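Local coordinates for chorismate synthase (Aquifex aeolicus, PDB 1Q1L), which catalyses the elimination of phosphate from 5-enolpyruvylshikimate-3-phosphate to give chorismate, with reduced FMN as cofactor, at the last step of the chorismate pathway, at residues I59-R71 against G77-W89. Numbering follows the deposited sequence.
Sequences IEKDTAEILSGVR and GSPIALFIRNRDW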
loop_
_atom_site.group_PDB
_atom_site.type_symbol
_atom_site.label_atom_id
_atom_site.label_comp_id
_atom_site.label_asym_id
_atom_site.label_seq_id
_atom_site.Cartn_x
_atom_site.Cartn_y
_atom_site.Cartn_z
ATOM N N ILE A 59 38.485 -0.443 -12.915
ATOM C CA ILE A 59 37.505 0.560 -12.514
ATOM C C ILE A 59 37.178 0.425 -11.029
ATOM O O ILE A 59 37.185 -0.678 -10.480
ATOM C CB ILE A 59 36.195 0.422 -13.326
ATOM C CG1 ILE A 59 36.492 0.560 -14.823
ATOM C CG2 ILE A 59 35.192 1.484 -12.886
ATOM C CD1 ILE A 59 35.271 0.410 -15.712
ATOM N N GLU A 60 36.894 1.555 -10.388
ATOM C CA GLU A 60 36.560 1.573 -8.969
ATOM C C GLU A 60 35.324 2.429 -8.719
ATOM O O GLU A 60 34.558 2.174 -7.791
ATOM C CB GLU A 60 37.737 2.125 -8.160
ATOM C CG GLU A 60 37.511 2.127 -6.655
ATOM C CD GLU A 60 38.656 2.771 -5.895
ATOM O OE1 GLU A 60 38.894 3.982 -6.093
ATOM O OE2 GLU A 60 39.317 2.066 -5.102
ATOM N N LYS A 61 35.128 3.441 -9.559
ATOM C CA LYS A 61 33.993 4.342 -9.419
ATOM C C LYS A 61 32.650 3.687 -9.747
ATOM O O LYS A 61 32.502 3.027 -10.776
ATOM C CB LYS A 61 34.190 5.575 -10.306
ATOM C CG LYS A 61 35.447 6.362 -9.979
ATOM C CD LYS A 61 35.468 7.719 -10.666
ATOM C CE LYS A 61 36.754 8.471 -10.341
ATOM N NZ LYS A 61 37.000 8.552 -8.870
ATOM N N ASP A 62 31.682 3.871 -8.857
ATOM C CA ASP A 62 30.347 3.321 -9.056
ATOM C C ASP A 62 29.661 4.041 -10.200
ATOM O O ASP A 62 29.719 5.269 -10.302
ATOM C CB ASP A 62 29.489 3.475 -7.797
ATOM C CG ASP A 62 29.657 2.322 -6.832
ATOM O OD1 ASP A 62 29.548 1.158 -7.274
ATOM O OD2 ASP A 62 29.886 2.577 -5.631
ATOM N N THR A 63 29.016 3.271 -11.064
ATOM C CA THR A 63 28.302 3.837 -12.191
ATOM C C THR A 63 26.989 3.101 -12.369
ATOM O O THR A 63 26.896 1.892 -12.133
ATOM C CB THR A 63 29.118 3.726 -13.493
ATOM O OG1 THR A 63 29.613 2.391 -13.635
ATOM C CG2 THR A 63 30.280 4.704 -13.481
ATOM N N ALA A 64 25.967 3.837 -12.777
ATOM C CA ALA A 64 24.663 3.246 -12.988
ATOM C C ALA A 64 24.339 3.251 -14.470
ATOM O O ALA A 64 24.671 4.193 -15.187
ATOM C CB ALA A 64 23.606 4.025 -12.226
ATOM N N GLU A 65 23.715 2.177 -14.932
ATOM C CA GLU A 65 23.312 2.093 -16.320
ATOM C C GLU A 65 21.799 2.168 -16.319
ATOM O O GLU A 65 21.145 1.462 -15.560
ATOM C CB GLU A 65 23.769 0.771 -16.956
ATOM C CG GLU A 65 23.003 0.433 -18.236
ATOM C CD GLU A 65 23.621 -0.695 -19.047
ATOM O OE1 GLU A 65 24.045 -1.713 -18.460
ATOM O OE2 GLU A 65 23.664 -0.563 -20.286
ATOM N N ILE A 66 21.240 3.044 -17.145
ATOM C CA ILE A 66 19.792 3.159 -17.223
ATOM C C ILE A 66 19.312 2.073 -18.175
ATOM O O ILE A 66 19.734 2.022 -19.329
ATOM C CB ILE A 66 19.366 4.541 -17.744
ATOM C CG1 ILE A 66 19.786 5.624 -16.742
ATOM C CG2 ILE A 66 17.857 4.567 -17.977
ATOM C CD1 ILE A 66 19.377 7.040 -17.137
ATOM N N LEU A 67 18.433 1.206 -17.685
ATOM C CA LEU A 67 17.911 0.101 -18.484
ATOM C C LEU A 67 16.561 0.377 -19.144
ATOM O O LEU A 67 16.134 -0.370 -20.026
ATOM C CB LEU A 67 17.786 -1.148 -17.612
ATOM C CG LEU A 67 19.043 -1.632 -16.886
ATOM C CD1 LEU A 67 18.668 -2.780 -15.960
ATOM C CD2 LEU A 67 20.101 -2.068 -17.892
ATOM N N SER A 68 15.883 1.432 -18.712
ATOM C CA SER A 68 14.583 1.759 -19.274
ATOM C C SER A 68 14.050 3.052 -18.695
ATOM O O SER A 68 14.630 3.606 -17.763
ATOM C CB SER A 68 13.576 0.651 -18.967
ATOM O OG SER A 68 13.201 0.678 -17.597
ATOM N N GLY A 69 12.939 3.519 -19.258
ATOM C CA GLY A 69 12.295 4.728 -18.780
ATOM C C GLY A 69 12.824 6.038 -19.322
ATOM O O GLY A 69 12.270 7.094 -19.029
ATOM N N VAL A 70 13.884 5.982 -20.120
ATOM C CA VAL A 70 14.473 7.199 -20.663
ATOM C C VAL A 70 14.828 7.077 -22.143
ATOM O O VAL A 70 15.443 6.103 -22.568
ATOM C CB VAL A 70 15.750 7.577 -19.893
ATOM C CG1 VAL A 70 16.325 8.881 -20.442
ATOM C CG2 VAL A 70 15.447 7.696 -18.398
ATOM N N ARG A 71 14.457 8.083 -22.917
ATOM C CA ARG A 71 14.747 8.083 -24.341
ATOM C C ARG A 71 15.096 9.500 -24.777
ATOM O O ARG A 71 14.393 10.457 -24.439
ATOM C CB ARG A 71 13.532 7.583 -25.122
ATOM C CG ARG A 71 13.811 7.276 -26.583
ATOM C CD ARG A 71 12.510 7.205 -27.383
ATOM N NE ARG A 71 12.738 6.863 -28.786
ATOM C CZ ARG A 71 11.881 7.121 -29.772
ATOM N NH1 ARG A 71 10.731 7.733 -29.516
ATOM N NH2 ARG A 71 12.176 6.769 -31.017
ATOM N N GLY A 77 8.034 8.207 -18.790
ATOM C CA GLY A 77 6.913 8.164 -17.871
ATOM C C GLY A 77 6.745 6.725 -17.413
ATOM O O GLY A 77 5.999 6.431 -16.478
ATOM N N SER A 78 7.443 5.817 -18.088
ATOM C CA SER A 78 7.393 4.401 -17.744
ATOM C C SER A 78 8.393 4.163 -16.610
ATOM O O SER A 78 9.182 5.047 -16.282
ATOM C CB SER A 78 7.752 3.552 -18.965
ATOM O OG SER A 78 9.005 3.943 -19.491
ATOM N N PRO A 79 8.371 2.969 -15.994
ATOM C CA PRO A 79 9.313 2.712 -14.899
ATOM C C PRO A 79 10.770 2.890 -15.317
ATOM O O PRO A 79 11.156 2.543 -16.441
ATOM C CB PRO A 79 9.010 1.264 -14.505
ATOM C CG PRO A 79 7.596 1.058 -14.956
ATOM C CD PRO A 79 7.566 1.771 -16.282
ATOM N N ILE A 80 11.572 3.423 -14.399
ATOM C CA ILE A 80 12.988 3.640 -14.644
ATOM C C ILE A 80 13.775 2.555 -13.914
ATOM O O ILE A 80 13.719 2.455 -12.687
ATOM C CB ILE A 80 13.435 5.016 -14.116
ATOM C CG1 ILE A 80 12.600 6.117 -14.776
ATOM C CG2 ILE A 80 14.926 5.216 -14.380
ATOM C CD1 ILE A 80 12.840 7.500 -14.212
ATOM N N ALA A 81 14.500 1.740 -14.675
ATOM C CA ALA A 81 15.292 0.660 -14.105
ATOM C C ALA A 81 16.770 1.002 -14.208
ATOM O O ALA A 81 17.244 1.455 -15.250
ATOM C CB ALA A 81 14.997 -0.659 -14.836
ATOM N N LEU A 82 17.494 0.773 -13.117
ATOM C CA LEU A 82 18.916 1.070 -13.063
ATOM C C LEU A 82 19.680 -0.151 -12.593
ATOM O O LEU A 82 19.161 -0.958 -11.816
ATOM C CB LEU A 82 19.176 2.211 -12.073
ATOM C CG LEU A 82 18.316 3.475 -12.144
ATOM C CD1 LEU A 82 18.572 4.325 -10.905
ATOM C CD2 LEU A 82 18.622 4.260 -13.412
ATOM N N PHE A 83 20.913 -0.294 -13.071
ATOM C CA PHE A 83 21.756 -1.396 -12.638
ATOM C C PHE A 83 23.126 -0.824 -12.297
ATOM O O PHE A 83 23.677 -0.036 -13.057
ATOM C CB PHE A 83 21.897 -2.462 -13.725
ATOM C CG PHE A 83 22.629 -3.693 -13.261
ATOM C CD1 PHE A 83 22.113 -4.473 -12.227
ATOM C CD2 PHE A 83 23.853 -4.052 -13.826
ATOM C CE1 PHE A 83 22.802 -5.590 -11.758
ATOM C CE2 PHE A 83 24.552 -5.169 -13.364
ATOM C CZ PHE A 83 24.026 -5.938 -12.327
ATOM N N ILE A 84 23.655 -1.203 -11.139
ATOM C CA ILE A 84 24.964 -0.736 -10.701
ATOM C C ILE A 84 25.871 -1.949 -10.538
ATOM O O ILE A 84 25.709 -2.725 -9.596
ATOM C CB ILE A 84 24.892 -0.013 -9.334
ATOM C CG1 ILE A 84 23.985 1.213 -9.427
ATOM C CG2 ILE A 84 26.293 0.401 -8.895
ATOM C CD1 ILE A 84 23.672 1.837 -8.078
ATOM N N ARG A 85 26.818 -2.116 -11.452
ATOM C CA ARG A 85 27.730 -3.249 -11.369
ATOM C C ARG A 85 28.633 -3.130 -10.149
ATOM O O ARG A 85 29.056 -2.034 -9.785
ATOM C CB ARG A 85 28.582 -3.346 -12.637
ATOM C CG ARG A 85 27.796 -3.728 -13.881
ATOM C CD ARG A 85 28.717 -4.078 -15.042
ATOM N NE ARG A 85 27.970 -4.497 -16.228
ATOM C CZ ARG A 85 28.533 -4.905 -17.362
ATOM N NH1 ARG A 85 29.855 -4.955 -17.472
ATOM N NH2 ARG A 85 27.773 -5.262 -18.391
ATOM N N ASN A 86 28.913 -4.261 -9.509
ATOM C CA ASN A 86 29.782 -4.267 -8.341
ATOM C C ASN A 86 31.245 -4.305 -8.774
ATOM O O ASN A 86 32.140 -3.962 -8.000
ATOM C CB ASN A 86 29.456 -5.456 -7.432
ATOM C CG ASN A 86 28.175 -5.247 -6.637
ATOM O OD1 ASN A 86 27.996 -4.216 -5.983
ATOM N ND2 ASN A 86 27.280 -6.227 -6.683
ATOM N N ARG A 87 31.473 -4.713 -10.022
ATOM C CA ARG A 87 32.812 -4.782 -10.607
ATOM C C ARG A 87 33.759 -5.747 -9.905
ATOM O O ARG A 87 34.444 -6.537 -10.556
ATOM C CB ARG A 87 33.426 -3.383 -10.648
ATOM C CG ARG A 87 32.605 -2.401 -11.461
ATOM C CD ARG A 87 33.270 -1.043 -11.555
ATOM N NE ARG A 87 32.485 -0.118 -12.369
ATOM C CZ ARG A 87 32.165 -0.328 -13.643
ATOM N NH1 ARG A 87 32.562 -1.435 -14.257
ATOM N NH2 ARG A 87 31.447 0.569 -14.304
ATOM N N ASP A 88 33.805 -5.681 -8.579
ATOM C CA ASP A 88 34.659 -6.568 -7.800
ATOM C C ASP A 88 34.022 -7.950 -7.836
ATOM O O ASP A 88 33.976 -8.657 -6.828
ATOM C CB ASP A 88 34.754 -6.075 -6.356
ATOM C CG ASP A 88 35.161 -4.619 -6.267
ATOM O OD1 ASP A 88 36.242 -4.268 -6.782
ATOM O OD2 ASP A 88 34.395 -3.823 -5.684
ATOM N N TRP A 89 33.530 -8.322 -9.013
ATOM C CA TRP A 89 32.873 -9.603 -9.211
ATOM C C TRP A 89 33.741 -10.526 -10.061
ATOM O O TRP A 89 34.964 -10.379 -10.101
ATOM C CB TRP A 89 31.520 -9.383 -9.893
ATOM C CG TRP A 89 30.624 -10.578 -9.865
ATOM C CD1 TRP A 89 30.105 -11.186 -8.759
ATOM C CD2 TRP A 89 30.136 -11.311 -10.994
ATOM N NE1 TRP A 89 29.322 -12.253 -9.128
ATOM C CE2 TRP A 89 29.323 -12.354 -10.494
ATOM C CE3 TRP A 89 30.306 -11.189 -12.380
ATOM C CZ2 TRP A 89 28.681 -13.271 -11.333
ATOM C CZ3 TRP A 89 29.667 -12.104 -13.214
ATOM C CH2 TRP A 89 28.864 -13.130 -12.686
HETATM O O HOH W 1 31.900 -0.843 -8.325
HETATM O O HOH W 2 10.221 7.370 -17.515
#
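Arg-87 reaches across to Ile-59 and Thr-63 with its chain extended from CG to NE, and two unlike contacts meet its guanidinium group, with Lys-61 O near the edge. Ile-59 lays its CG2 methyl over one face, near the rim, 3.2 Å from Arg-87 NE, while Thr-63 OG1 accepts a bent bond from Arg-87 NH2 (2.7 Å), lying 20° out of the guanidinium plane. With chi1 at 48°, Thr-63 turns OG1 toward that nitrogen, crossing the arginine at about a right angle. A leucine in place of Arg-87 would probably leave Thr-63 OG1 without this donor and Ile-59 without the flat group it covers. Beyond this end the segments become neighbouring antiparallel strands of a four-stranded sheet, 64-68 outermost within this chain and 80-85 inside, in the beta-alpha-beta sandwich of chorismate synthase. Glu-65 and Phe-83 form a hydrogen-bonded pair, with Glu-65 N 2.9 Å from Phe-83 O. On the face under helices 37-48 and 142-157, Ile-66 and Leu-82 run side by side, CG1 to CD2 3.8 Å. Leu-67 CD1 reaches Phe-83 CB obliquely (3.9 Å) and the leucine also packs on Thr-23 of a second subunit. Leu-67 and Ser-68 opposite Ala-81 are consistent with a classic beta bulge. Ser-68 OG donates to Pro-79 O at 3.0 Å, from above the carbonyl plane, and weakly accepts from Ala-81 N. Past it, a water accepts from Gly-77 N within donating reach of Gly-69 O and Ser-78 O.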